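Local coordinates for protein extracellular ligand-binding receptor (Rhodopseudomonas palustris, PDB 4F06) that binds p-hydroxybenzoic acid and probably delivers it and related lignin-derived aromatic acids to an ABC transporter for uptake, at residues S147-G152 against F201-P206; V101-T106 against T282-A287; F124-P129 against S251-A256; T13-Y18 against D51-N56. One frame throughout, in Å; residues are numbered along the deposited sequence.

Contact 1: S147-G152 against F201-P206; sequences SDYGPG and FLPAGP. With PHB (p-hydroxybenzoic acid), chain B; SO4 (sulfate ion), chain E.
With CG set between its own backbone N and carbonyl carbon (chi1 76°), Tyr149 turns its ring toward Phe201, whose CG stands opposite the backbone N (chi1 161°); the two side chains cross at about a right angle. They touch at CE1 of Tyr149 and CE2 of Phe201, 4.1 Å apart. At the far end of the tyrosine, OH rests 3.5 Å from CB of Pro203 and donates to carboxylate oxygen O2' of the bound p-hydroxybenzoic acid at 2.7 Å. Pro151 backs one face of the Tyr149 ring with CD and sends CG to CE2 of Phe201 at 3.9 Å. Both segments start on the last residue of a strand, 141-147 and its parallel neighbour 197-201, and run through a loop into helices 150-165 and 206-217, so this wall of the pocket is built at the C-terminal ends of strands, as is usual in Rossmann-like alpha/beta domains. The strand pairing reaches this far through Ser147 N, which donates to Phe201 O at 3.0 Å, while OG of Ser147 packs 3.3 Å from CA of Leu202. A phenylalanine in place of Tyr149 would probably leave ligand O2' without this hydroxyl partner. At the other end of the ligand, Ala204 N gives a nearly straight bond (176°) to phenol oxygen O4 at 3.1 Å. Between the two ends, the Phe201 ring turns its edge to the ligand, CE1 lying 3.6 Å from C3.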
loop_
_atom_site.group_PDB
_atom_site.type_symbol
_atom_site.label_atom_id
_atom_site.label_comp_id
_atom_site.label_asym_id
_atom_site.label_seq_id
_atom_site.Cartn_x
_atom_site.Cartn_y
_atom_site.Cartn_z
ATOM N N SER A 147 -9.051 9.261 -6.902
ATOM C CA SER A 147 -9.419 8.402 -8.037
ATOM C C SER A 147 -10.769 7.736 -7.730
ATOM O O SER A 147 -11.019 7.266 -6.609
ATOM C CB SER A 147 -8.340 7.370 -8.306
ATOM O OG SER A 147 -7.154 8.041 -8.677
ATOM N N ASP A 148 -11.588 7.604 -8.775
ATOM C CA ASP A 148 -12.972 7.146 -8.616
ATOM C C ASP A 148 -13.069 5.620 -8.663
ATOM O O ASP A 148 -13.559 5.019 -9.632
ATOM C CB ASP A 148 -13.811 7.749 -9.743
ATOM C CG ASP A 148 -15.277 7.469 -9.570
ATOM O OD1 ASP A 148 -15.717 7.139 -8.446
ATOM O OD2 ASP A 148 -15.981 7.605 -10.588
ATOM N N TYR A 149 -12.612 4.970 -7.600
ATOM C CA TYR A 149 -12.832 3.530 -7.407
ATOM C C TYR A 149 -12.607 3.238 -5.925
ATOM O O TYR A 149 -12.330 4.136 -5.142
ATOM C CB TYR A 149 -11.969 2.639 -8.351
ATOM C CG TYR A 149 -10.483 2.500 -7.993
ATOM C CD1 TYR A 149 -9.645 3.616 -7.776
ATOM C CD2 TYR A 149 -9.916 1.243 -7.952
ATOM C CE1 TYR A 149 -8.294 3.426 -7.465
ATOM C CE2 TYR A 149 -8.568 1.056 -7.644
ATOM C CZ TYR A 149 -7.778 2.158 -7.389
ATOM O OH TYR A 149 -6.438 1.995 -7.090
ATOM N N GLY A 150 -12.698 1.964 -5.539
ATOM C CA GLY A 150 -12.776 1.530 -4.138
ATOM C C GLY A 150 -11.909 2.307 -3.148
ATOM O O GLY A 150 -12.432 2.885 -2.199
ATOM N N PRO A 151 -10.580 2.320 -3.323
ATOM C CA PRO A 151 -9.737 2.900 -2.278
ATOM C C PRO A 151 -9.853 4.431 -2.269
ATOM O O PRO A 151 -9.687 5.049 -1.214
ATOM C CB PRO A 151 -8.323 2.409 -2.655
ATOM C CG PRO A 151 -8.404 2.149 -4.134
ATOM C CD PRO A 151 -9.798 1.601 -4.354
ATOM N N GLY A 152 -10.135 5.054 -3.422
ATOM C CA GLY A 152 -10.362 6.506 -3.434
ATOM C C GLY A 152 -11.612 6.897 -2.673
ATOM O O GLY A 152 -11.633 7.885 -1.936
ATOM N N PHE A 201 -5.714 11.187 -3.051
ATOM C CA PHE A 201 -5.213 9.850 -3.300
ATOM C C PHE A 201 -5.439 9.502 -4.777
ATOM O O PHE A 201 -6.552 9.737 -5.292
ATOM C CB PHE A 201 -5.986 8.779 -2.493
ATOM C CG PHE A 201 -5.797 7.385 -3.058
ATOM C CD1 PHE A 201 -4.617 6.645 -2.854
ATOM C CD2 PHE A 201 -6.802 6.827 -3.874
ATOM C CE1 PHE A 201 -4.418 5.417 -3.433
ATOM C CE2 PHE A 201 -6.601 5.577 -4.457
ATOM C CZ PHE A 201 -5.422 4.868 -4.247
ATOM N N LEU A 202 -4.405 8.946 -5.413
ATOM C CA LEU A 202 -4.539 8.216 -6.672
ATOM C C LEU A 202 -3.610 7.013 -6.488
ATOM O O LEU A 202 -2.660 7.069 -5.711
ATOM C CB LEU A 202 -4.089 9.046 -7.885
ATOM C CG LEU A 202 -4.618 10.485 -7.996
ATOM C CD1 LEU A 202 -3.731 11.474 -7.253
ATOM C CD2 LEU A 202 -4.699 10.869 -9.454
ATOM N N PRO A 203 -3.803 5.912 -7.227
ATOM C CA PRO A 203 -2.899 4.752 -7.083
ATOM C C PRO A 203 -1.502 5.156 -7.547
ATOM O O PRO A 203 -1.317 5.865 -8.571
ATOM C CB PRO A 203 -3.509 3.702 -8.032
ATOM C CG PRO A 203 -4.337 4.515 -9.005
ATOM C CD PRO A 203 -4.889 5.685 -8.194
ATOM N N ALA A 204 -0.499 4.719 -6.786
ATOM C CA ALA A 204 0.890 5.083 -7.121
ATOM C C ALA A 204 1.234 4.589 -8.510
ATOM O O ALA A 204 0.940 3.465 -8.908
ATOM C CB ALA A 204 1.804 4.487 -6.097
ATOM N N GLY A 205 1.844 5.473 -9.300
ATOM C CA GLY A 205 2.146 5.216 -10.709
ATOM C C GLY A 205 1.916 6.465 -11.515
ATOM O O GLY A 205 1.933 7.580 -10.972
ATOM N N PRO A 206 1.659 6.302 -12.820
ATOM C CA PRO A 206 1.467 7.496 -13.666
ATOM C C PRO A 206 0.411 8.496 -13.154
ATOM O O PRO A 206 0.633 9.718 -13.250
ATOM C CB PRO A 206 1.060 6.906 -15.017
ATOM C CG PRO A 206 1.847 5.609 -15.041
ATOM C CD PRO A 206 1.733 5.062 -13.630
HETATM C "C1'" PHB B . -5.724 -0.210 -4.620
HETATM O "O1'" PHB B . -6.233 -0.648 -3.579
HETATM O "O2'" PHB B . -6.249 -0.385 -5.772
HETATM C C1 PHB B . -4.476 0.607 -4.497
HETATM C C2 PHB B . -4.191 1.289 -3.299
HETATM C C3 PHB B . -3.071 2.080 -3.199
HETATM C C4 PHB B . -2.234 2.245 -4.282
HETATM C C5 PHB B . -2.501 1.591 -5.468
HETATM C C6 PHB B . -3.622 0.781 -5.597
HETATM O O4 PHB B . -1.152 3.049 -4.250
HETATM S S SO4 E . -13.700 -1.024 -7.673
HETATM O O1 SO4 E . -12.623 -0.919 -8.729
HETATM O O2 SO4 E . -14.700 -1.969 -8.219
HETATM O O3 SO4 E . -12.857 -1.244 -6.508
HETATM O O4 SO4 E . -14.330 0.273 -7.437
#

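Contact 2: V101-T106 against T282-A287; sequences VMNAAT and TMTSVA. With PHB (p-hydroxybenzoic acid), chain B.
Met102 and Ala287 bring their backbones together, CA to CA 5.0 Å, where the loop leaving strand 99-101 runs past the first turns of helix 283-301; Asn103 and Thr284 make the next approach, 6.3 Å between CA atoms. The loop comes off a strand end of the alpha/beta sheet that starts with strand 5-12, in a fold of the leucine-binding protein family, and it forms part of the p-hydroxybenzoic acid pocket. No hydrogen bond joins the segments, and the fit is by packing. CB of Ala287 sits tightly against Met102 O at 3.1 Å, and Met102, a selenomethionine, adds its own CB 4.1 Å from that methyl. Asn103 carries the rest. A chi1 of -169°, which turns CG away from the backbone N of Asn103, sends the amide between helix and ligand: OD1 faces CG2 of Thr284 and, at 3.5 Å, CE of selenomethionine Met283. ND2 instead lies over the face of the ligand ring, 3.4 Å from C6, and its hydrogen bond to Tyr80 O holds the amide from turning. Replacing Asn103 by alanine would probably open a gap above the ligand ring and leave Tyr80 O without its side-chain donor. Met283 bends at chi2 to bring CE within 3.7 Å of ligand O4. The helix start is secured by Thr282, whose carbonyl O accepts from both N and OG of Ser285. At the carboxylate end of the ligand, Ala105 N donates to O1' at 3.0 Å with an angle of 157°.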
loop_
_atom_site.group_PDB
_atom_site.type_symbol
_atom_site.label_atom_id
_atom_site.label_comp_id
_atom_site.label_asym_id
_atom_site.label_seq_id
_atom_site.Cartn_x
_atom_site.Cartn_y
_atom_site.Cartn_z
ATOM N N VAL A 101 -2.548 -10.355 0.967
ATOM C CA VAL A 101 -2.669 -9.158 0.155
ATOM C C VAL A 101 -1.496 -8.244 0.490
ATOM O O VAL A 101 -1.295 -7.864 1.654
ATOM C CB VAL A 101 -4.026 -8.445 0.396
ATOM C CG1 VAL A 101 -4.098 -7.092 -0.290
ATOM C CG2 VAL A 101 -5.150 -9.347 -0.097
HETATM N N MSE A 102 -0.748 -7.855 -0.554
HETATM C CA MSE A 102 0.460 -7.078 -0.391
HETATM C C MSE A 102 0.340 -5.663 -0.920
HETATM O O MSE A 102 1.334 -4.930 -0.955
HETATM C CB MSE A 102 1.637 -7.778 -1.026
HETATM C CG MSE A 102 2.013 -9.110 -0.401
HETATM SE SE MSE A 102 3.236 -10.118 -1.554
HETATM C CE MSE A 102 3.755 -11.512 -0.310
ATOM N N ASN A 103 -0.851 -5.251 -1.340
ATOM C CA ASN A 103 -1.075 -3.828 -1.601
ATOM C C ASN A 103 -2.545 -3.437 -1.443
ATOM O O ASN A 103 -2.877 -2.593 -0.583
ATOM C CB ASN A 103 -0.566 -3.340 -2.974
ATOM C CG ASN A 103 -0.601 -1.838 -3.051
ATOM O OD1 ASN A 103 0.217 -1.163 -2.409
ATOM N ND2 ASN A 103 -1.575 -1.282 -3.772
ATOM N N ALA A 104 -3.430 -4.003 -2.282
ATOM C CA ALA A 104 -4.833 -3.517 -2.411
ATOM C C ALA A 104 -5.372 -3.133 -1.040
ATOM O O ALA A 104 -5.403 -3.959 -0.101
ATOM C CB ALA A 104 -5.655 -4.628 -3.002
ATOM N N ALA A 105 -5.890 -1.895 -0.921
ATOM C CA ALA A 105 -5.930 -1.201 0.373
ATOM C C ALA A 105 -7.375 -0.841 0.780
ATOM O O ALA A 105 -7.587 -0.116 1.763
ATOM C CB ALA A 105 -5.078 0.054 0.293
ATOM N N THR A 106 -8.398 -1.313 0.061
ATOM C CA THR A 106 -9.804 -0.990 0.431
ATOM C C THR A 106 -10.135 -1.825 1.685
ATOM O O THR A 106 -9.867 -3.040 1.756
ATOM C CB THR A 106 -10.721 -1.291 -0.755
ATOM O OG1 THR A 106 -10.364 -0.375 -1.805
ATOM C CG2 THR A 106 -12.213 -1.094 -0.421
ATOM N N THR A 282 9.987 0.683 -3.233
ATOM C CA THR A 282 8.644 1.257 -2.976
ATOM C C THR A 282 8.010 0.489 -1.773
ATOM O O THR A 282 8.519 -0.592 -1.353
ATOM C CB THR A 282 7.638 1.077 -4.221
ATOM O OG1 THR A 282 7.362 -0.343 -4.382
ATOM C CG2 THR A 282 8.184 1.573 -5.507
HETATM N N MSE A 283 6.854 0.979 -1.334
HETATM C CA MSE A 283 6.143 0.330 -0.227
HETATM C C MSE A 283 5.746 -1.108 -0.505
HETATM O O MSE A 283 5.627 -1.899 0.455
HETATM C CB MSE A 283 4.880 1.167 0.105
HETATM C CG MSE A 283 3.685 0.988 -0.847
HETATM SE SE MSE A 283 4.003 1.567 -2.704
HETATM C CE MSE A 283 2.161 1.620 -3.280
ATOM N N THR A 284 5.528 -1.513 -1.763
ATOM C CA THR A 284 5.114 -2.906 -2.008
ATOM C C THR A 284 6.233 -3.898 -1.642
ATOM O O THR A 284 5.938 -5.055 -1.361
ATOM C CB THR A 284 4.634 -3.107 -3.431
ATOM O OG1 THR A 284 5.620 -2.641 -4.364
ATOM C CG2 THR A 284 3.309 -2.362 -3.684
ATOM N N SER A 285 7.499 -3.462 -1.619
ATOM C CA SER A 285 8.572 -4.367 -1.182
ATOM C C SER A 285 8.465 -4.769 0.282
ATOM O O SER A 285 8.702 -5.927 0.600
ATOM C CB SER A 285 9.974 -3.801 -1.501
ATOM O OG SER A 285 10.254 -2.691 -0.687
ATOM N N VAL A 286 8.110 -3.811 1.155
ATOM C CA VAL A 286 8.036 -4.158 2.558
ATOM C C VAL A 286 6.795 -5.022 2.808
ATOM O O VAL A 286 6.813 -5.943 3.632
ATOM C CB VAL A 286 8.129 -2.929 3.471
ATOM C CG1 VAL A 286 6.854 -2.074 3.520
ATOM C CG2 VAL A 286 8.493 -3.396 4.912
ATOM N N ALA A 287 5.708 -4.742 2.083
ATOM C CA ALA A 287 4.498 -5.587 2.246
ATOM C C ALA A 287 4.828 -7.010 1.792
ATOM O O ALA A 287 4.305 -7.963 2.368
ATOM C CB ALA A 287 3.353 -5.016 1.441
HETATM C "C1'" PHB B . -5.724 -0.210 -4.620
HETATM O "O1'" PHB B . -6.233 -0.648 -3.579
HETATM O "O2'" PHB B . -6.249 -0.385 -5.772
HETATM C C1 PHB B . -4.476 0.607 -4.497
HETATM C C2 PHB B . -4.191 1.289 -3.299
HETATM C C3 PHB B . -3.071 2.080 -3.199
HETATM C C4 PHB B . -2.234 2.245 -4.282
HETATM C C5 PHB B . -2.501 1.591 -5.468
HETATM C C6 PHB B . -3.622 0.781 -5.597
HETATM O O4 PHB B . -1.152 3.049 -4.250
#

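Contact 3: F124-P129 against S251-A256; sequences FQNTVP and STYHYA
Asn126 meets three consecutive residues, Thr252, Tyr253 and His254, and makes most of this contact. Its backbone O accepts from OG1 of Thr252 at 2.8 Å, the hydroxyl coming from above the carbonyl plane, 36° out of it. Here helix 123-136 packs against the end of strand 250-253, a helix-on-sheet contact in one alpha/beta domain of the periplasmic binding protein fold; the short axes approach to 7.3 Å and run at 141° to each other. The side-chain amide of Asn126 points at the strand end, its CG anti to the carbonyl carbon (chi1 -72°). OD1 takes a weak bond from ND1 of His254 at 3.4 Å, with amide and imidazole planes only modestly turned from each other, and also lies 3.3 Å from CD1 of Tyr253. One helical turn on, CB of Pro129 rests 4.3 Å from CG2 of Thr252, an apolar touch beside the hydroxyl bond. In the next shell, His254 is folded back so that CE1 stands over the centre of the Tyr253 ring, 3.5 Å above its plane; Phe121 meets both rings. Strand 336-348 adds Val340 against Asn126 and Gln338 against His254. Strand 250-253 itself is fixed by backbone bonds from Thr252 to Ser229 and Gly231 and from Tyr253 to Tyr341. The side chain of Tyr253 comes about 4 Å from the bound p-hydroxybenzoic acid, and its OH is hydrogen-bonded to OD1 of Asp232, an oxygen that also bonds the ligand.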
loop_
_atom_site.group_PDB
_atom_site.type_symbol
_atom_site.label_atom_id
_atom_site.label_comp_id
_atom_site.label_asym_id
_atom_site.label_seq_id
_atom_site.Cartn_x
_atom_site.Cartn_y
_atom_site.Cartn_z
ATOM N N PHE A 124 -8.322 4.003 4.988
ATOM C CA PHE A 124 -8.717 4.618 6.253
ATOM C C PHE A 124 -7.565 4.723 7.251
ATOM O O PHE A 124 -7.428 5.722 7.965
ATOM C CB PHE A 124 -9.826 3.760 6.897
ATOM C CG PHE A 124 -11.221 4.241 6.600
ATOM C CD1 PHE A 124 -11.866 3.883 5.398
ATOM C CD2 PHE A 124 -11.970 4.968 7.555
ATOM C CE1 PHE A 124 -13.172 4.320 5.159
ATOM C CE2 PHE A 124 -13.277 5.370 7.281
ATOM C CZ PHE A 124 -13.873 5.047 6.083
ATOM N N GLN A 125 -6.747 3.670 7.301
ATOM C CA GLN A 125 -5.632 3.625 8.233
ATOM C C GLN A 125 -4.665 4.800 8.033
ATOM O O GLN A 125 -4.266 5.443 9.002
ATOM C CB GLN A 125 -4.906 2.297 8.043
ATOM C CG GLN A 125 -3.786 2.014 9.052
ATOM C CD GLN A 125 -3.294 0.591 8.836
ATOM O OE1 GLN A 125 -3.051 0.156 7.687
ATOM N NE2 GLN A 125 -3.166 -0.158 9.917
ATOM N N ASN A 126 -4.317 5.108 6.779
ATOM C CA ASN A 126 -3.418 6.224 6.489
ATOM C C ASN A 126 -4.144 7.564 6.418
ATOM O O ASN A 126 -3.535 8.618 6.683
ATOM C CB ASN A 126 -2.646 6.003 5.178
ATOM C CG ASN A 126 -1.562 4.933 5.272
ATOM O OD1 ASN A 126 -1.326 4.132 4.301
ATOM N ND2 ASN A 126 -0.874 4.936 6.376
ATOM N N THR A 127 -5.441 7.574 6.082
ATOM C CA THR A 127 -6.155 8.849 5.876
ATOM C C THR A 127 -6.612 9.504 7.170
ATOM O O THR A 127 -6.628 10.740 7.274
ATOM C CB THR A 127 -7.356 8.628 4.932
ATOM O OG1 THR A 127 -6.870 8.219 3.664
ATOM C CG2 THR A 127 -8.156 9.929 4.745
ATOM N N VAL A 128 -7.011 8.711 8.170
ATOM C CA VAL A 128 -7.453 9.349 9.432
ATOM C C VAL A 128 -6.315 10.235 9.984
ATOM O O VAL A 128 -6.587 11.380 10.367
ATOM C CB VAL A 128 -7.958 8.254 10.394
ATOM C CG1 VAL A 128 -8.040 8.771 11.839
ATOM C CG2 VAL A 128 -9.334 7.753 9.921
ATOM N N PRO A 129 -5.040 9.760 10.034
ATOM C CA PRO A 129 -3.980 10.689 10.465
ATOM C C PRO A 129 -3.798 11.902 9.550
ATOM O O PRO A 129 -3.463 12.976 10.048
ATOM C CB PRO A 129 -2.730 9.783 10.498
ATOM C CG PRO A 129 -3.300 8.425 10.874
ATOM C CD PRO A 129 -4.562 8.363 10.020
ATOM N N SER A 251 2.674 14.024 3.417
ATOM C CA SER A 251 1.915 12.798 3.223
ATOM C C SER A 251 1.889 11.990 4.485
ATOM O O SER A 251 2.832 12.059 5.286
ATOM C CB SER A 251 2.513 11.975 2.063
ATOM O OG SER A 251 3.845 11.561 2.346
ATOM N N THR A 252 0.877 11.132 4.633
ATOM C CA THR A 252 0.850 10.162 5.710
ATOM C C THR A 252 0.995 8.768 5.109
ATOM O O THR A 252 0.366 8.430 4.102
ATOM C CB THR A 252 -0.410 10.284 6.576
ATOM O OG1 THR A 252 -1.540 10.290 5.696
ATOM C CG2 THR A 252 -0.350 11.562 7.421
ATOM N N TYR A 253 1.801 7.933 5.736
ATOM C CA TYR A 253 2.002 6.601 5.215
ATOM C C TYR A 253 2.672 5.733 6.245
ATOM O O TYR A 253 3.364 6.216 7.173
ATOM C CB TYR A 253 2.885 6.602 3.971
ATOM C CG TYR A 253 2.493 5.667 2.833
ATOM C CD1 TYR A 253 1.131 5.458 2.484
ATOM C CD2 TYR A 253 3.469 5.096 1.991
ATOM C CE1 TYR A 253 0.767 4.710 1.359
ATOM C CE2 TYR A 253 3.120 4.400 0.838
ATOM C CZ TYR A 253 1.784 4.211 0.527
ATOM O OH TYR A 253 1.473 3.508 -0.625
ATOM N N HIS A 254 2.520 4.429 6.059
ATOM C CA HIS A 254 3.043 3.402 6.963
ATOM C C HIS A 254 4.506 3.021 6.687
ATOM O O HIS A 254 5.108 2.325 7.488
ATOM C CB HIS A 254 2.142 2.152 6.853
ATOM C CG HIS A 254 2.107 1.669 5.451
ATOM N ND1 HIS A 254 1.550 2.413 4.429
ATOM C CD2 HIS A 254 2.695 0.561 4.876
ATOM C CE1 HIS A 254 1.796 1.787 3.262
ATOM N NE2 HIS A 254 2.477 0.648 3.519
ATOM N N TYR A 255 5.065 3.450 5.561
ATOM C CA TYR A 255 6.443 3.094 5.245
ATOM C C TYR A 255 7.114 4.217 4.491
ATOM O O TYR A 255 6.557 4.734 3.512
ATOM C CB TYR A 255 6.543 1.780 4.416
ATOM C CG TYR A 255 7.996 1.402 4.129
ATOM C CD1 TYR A 255 8.850 1.048 5.181
ATOM C CD2 TYR A 255 8.543 1.483 2.836
ATOM C CE1 TYR A 255 10.189 0.745 4.953
ATOM C CE2 TYR A 255 9.891 1.140 2.614
ATOM C CZ TYR A 255 10.706 0.825 3.678
ATOM O OH TYR A 255 12.037 0.540 3.440
ATOM N N ALA A 256 8.360 4.500 4.877
ATOM C CA ALA A 256 9.277 5.348 4.101
ATOM C C ALA A 256 10.600 4.618 3.947
ATOM O O ALA A 256 11.085 4.020 4.913
ATOM C CB ALA A 256 9.519 6.716 4.764
#

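Contact 4: T13-Y18 against D51-N56; sequences TMSGPY and DEVSPN
The carboxylate of Asp51 is the tight part of this contact, gripped by the backbone of Met14 and Ser15. The aspartate reaches across to that loop because its CG swings to the side opposite its own N (chi1 -171°). OD1 accepts from Met14 N at 2.9 Å, a donor well above the carboxylate plane, and takes weak bonds from Ser15 N at 3.4 Å and from Val53 N of its own segment. OD2 offers its syn lone pair to OG of Ser15, at a short 2.5 Å. Several donors around one carboxylate would be expected to steady its negative charge. Alongside, CB of selenomethionine Met14 packs 3.8 Å from CG of Asp51. The segments belong to the loops after strands 5-12 and 43-51, parallel neighbours in one alpha/beta sheet, Asp51 being the last residue of its strand; each loop leads into a helix, and the second makes a classic gamma turn centred on Val53, closed by Ser54 N to Glu52 O. Glu52 is buried beside Thr13, and its carboxylate is bonded to Asn84 and to the backbone N of Tyr80 and Phe81. Toward Tyr18 the fit is looser: CD2 of Tyr18 comes no nearer than 4.2 Å to Val53 O, and CG2 of Thr13 lies 3.9 Å from that same oxygen. A water fills in here, donating to Val53 O at 2.8 Å and to Ser15 O while accepting from Tyr18 N.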
loop_
_atom_site.group_PDB
_atom_site.type_symbol
_atom_site.label_atom_id
_atom_site.label_comp_id
_atom_site.label_asym_id
_atom_site.label_seq_id
_atom_site.Cartn_x
_atom_site.Cartn_y
_atom_site.Cartn_z
ATOM N N THR A 13 1.645 -6.326 -10.612
ATOM C CA THR A 13 1.818 -5.579 -11.856
ATOM C C THR A 13 3.273 -5.723 -12.285
ATOM O O THR A 13 4.138 -4.939 -11.903
ATOM C CB THR A 13 1.383 -4.108 -11.661
ATOM O OG1 THR A 13 2.030 -3.586 -10.491
ATOM C CG2 THR A 13 -0.107 -4.008 -11.477
HETATM N N MSE A 14 3.547 -6.783 -13.052
HETATM C CA MSE A 14 4.924 -7.152 -13.404
HETATM C C MSE A 14 5.429 -6.451 -14.646
HETATM O O MSE A 14 6.630 -6.452 -14.912
HETATM C CB MSE A 14 5.070 -8.658 -13.609
HETATM C CG MSE A 14 4.539 -9.528 -12.455
HETATM SE SE MSE A 14 5.130 -9.093 -10.637
HETATM C CE MSE A 14 6.900 -9.518 -10.837
ATOM N N SER A 15 4.519 -5.932 -15.466
ATOM C CA SER A 15 4.841 -5.207 -16.701
ATOM C C SER A 15 3.889 -4.035 -16.791
ATOM O O SER A 15 2.936 -3.952 -16.009
ATOM C CB SER A 15 4.683 -6.088 -17.930
ATOM O OG SER A 15 3.293 -6.332 -18.197
ATOM N N GLY A 16 4.123 -3.148 -17.759
ATOM C CA GLY A 16 3.220 -2.065 -18.012
ATOM C C GLY A 16 3.497 -0.851 -17.140
ATOM O O GLY A 16 4.527 -0.770 -16.477
ATOM N N PRO A 17 2.550 0.088 -17.069
ATOM C CA PRO A 17 2.777 1.368 -16.415
ATOM C C PRO A 17 3.095 1.223 -14.925
ATOM O O PRO A 17 3.750 2.114 -14.350
ATOM C CB PRO A 17 1.485 2.128 -16.677
ATOM C CG PRO A 17 0.804 1.413 -17.818
ATOM C CD PRO A 17 1.316 0.042 -17.876
ATOM N N TYR A 18 2.573 0.166 -14.289
ATOM C CA TYR A 18 2.758 -0.056 -12.843
ATOM C C TYR A 18 3.808 -1.131 -12.572
ATOM O O TYR A 18 3.880 -1.651 -11.440
ATOM C CB TYR A 18 1.394 -0.463 -12.222
ATOM C CG TYR A 18 0.366 0.634 -12.388
ATOM C CD1 TYR A 18 0.243 1.668 -11.442
ATOM C CD2 TYR A 18 -0.528 0.633 -13.480
ATOM C CE1 TYR A 18 -0.717 2.681 -11.597
ATOM C CE2 TYR A 18 -1.467 1.633 -13.658
ATOM C CZ TYR A 18 -1.564 2.659 -12.709
ATOM O OH TYR A 18 -2.491 3.680 -12.802
ATOM N N ASP A 51 1.151 -11.810 -13.998
ATOM C CA ASP A 51 1.051 -10.371 -14.257
ATOM C C ASP A 51 -0.402 -9.876 -14.309
ATOM O O ASP A 51 -1.161 -10.131 -15.246
ATOM C CB ASP A 51 1.793 -10.102 -15.571
ATOM C CG ASP A 51 1.975 -8.651 -15.883
ATOM O OD1 ASP A 51 1.635 -7.741 -15.065
ATOM O OD2 ASP A 51 2.509 -8.425 -16.992
ATOM N N GLU A 52 -0.729 -9.119 -13.279
ATOM C CA GLU A 52 -1.989 -8.489 -13.119
ATOM C C GLU A 52 -2.271 -7.359 -14.131
ATOM O O GLU A 52 -3.456 -7.116 -14.498
ATOM C CB GLU A 52 -1.866 -7.930 -11.687
ATOM C CG GLU A 52 -2.952 -7.076 -11.216
ATOM C CD GLU A 52 -2.807 -6.642 -9.753
ATOM O OE1 GLU A 52 -1.827 -7.042 -9.036
ATOM O OE2 GLU A 52 -3.673 -5.890 -9.364
ATOM N N VAL A 53 -1.215 -6.653 -14.520
ATOM C CA VAL A 53 -1.237 -5.539 -15.527
ATOM C C VAL A 53 -2.019 -4.252 -15.124
ATOM O O VAL A 53 -1.438 -3.163 -15.075
ATOM C CB VAL A 53 -1.676 -6.013 -16.942
ATOM C CG1 VAL A 53 -1.520 -4.854 -17.947
ATOM C CG2 VAL A 53 -0.846 -7.200 -17.396
ATOM N N SER A 54 -3.314 -4.383 -14.885
ATOM C CA SER A 54 -4.190 -3.226 -14.755
ATOM C C SER A 54 -5.427 -3.684 -13.964
ATOM O O SER A 54 -5.575 -4.874 -13.704
ATOM C CB SER A 54 -4.610 -2.700 -16.150
ATOM O OG SER A 54 -5.486 -3.620 -16.787
ATOM N N PRO A 55 -6.325 -2.751 -13.632
ATOM C CA PRO A 55 -7.615 -3.140 -13.024
ATOM C C PRO A 55 -8.431 -3.969 -14.042
ATOM O O PRO A 55 -8.946 -3.426 -15.033
ATOM C CB PRO A 55 -8.276 -1.791 -12.695
ATOM C CG PRO A 55 -7.110 -0.812 -12.575
ATOM C CD PRO A 55 -6.164 -1.273 -13.664
ATOM N N ASN A 56 -8.546 -5.272 -13.807
ATOM C CA ASN A 56 -9.049 -6.175 -14.839
ATOM C C ASN A 56 -9.408 -7.437 -14.058
ATOM O O ASN A 56 -8.612 -8.398 -13.942
ATOM C CB ASN A 56 -7.974 -6.431 -15.901
ATOM C CG ASN A 56 -8.451 -7.351 -17.003
ATOM O OD1 ASN A 56 -9.462 -8.061 -16.846
ATOM N ND2 ASN A 56 -7.709 -7.341 -18.139
HETATM O O HOH W 1 1.138 -2.168 -15.110
#

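In the fold
Contact 4 closes first along the chain; contact 2 opens next and closes last of the four, with contact 3 nested inside it and contact 1 inside contact 3. Contact 4 and the 101-106 loop belong to the sheet holding strands 5-12, 43-51 and 99-101, while contacts 1 and 3 build on the other sheet, through strands 141-147, 197-201 and 250-253. Contact 1 lies about 14 Å, centre to centre, from each of the others, but contacts 3 and 4 are 24 Å apart. The p-hydroxybenzoic acid touches 101-106 on one side and 147-152 and 201-206 on the other, bridging two domains; Tyr18 on Ala204 also joins them. That is consistent with a closed, ligand-bound state.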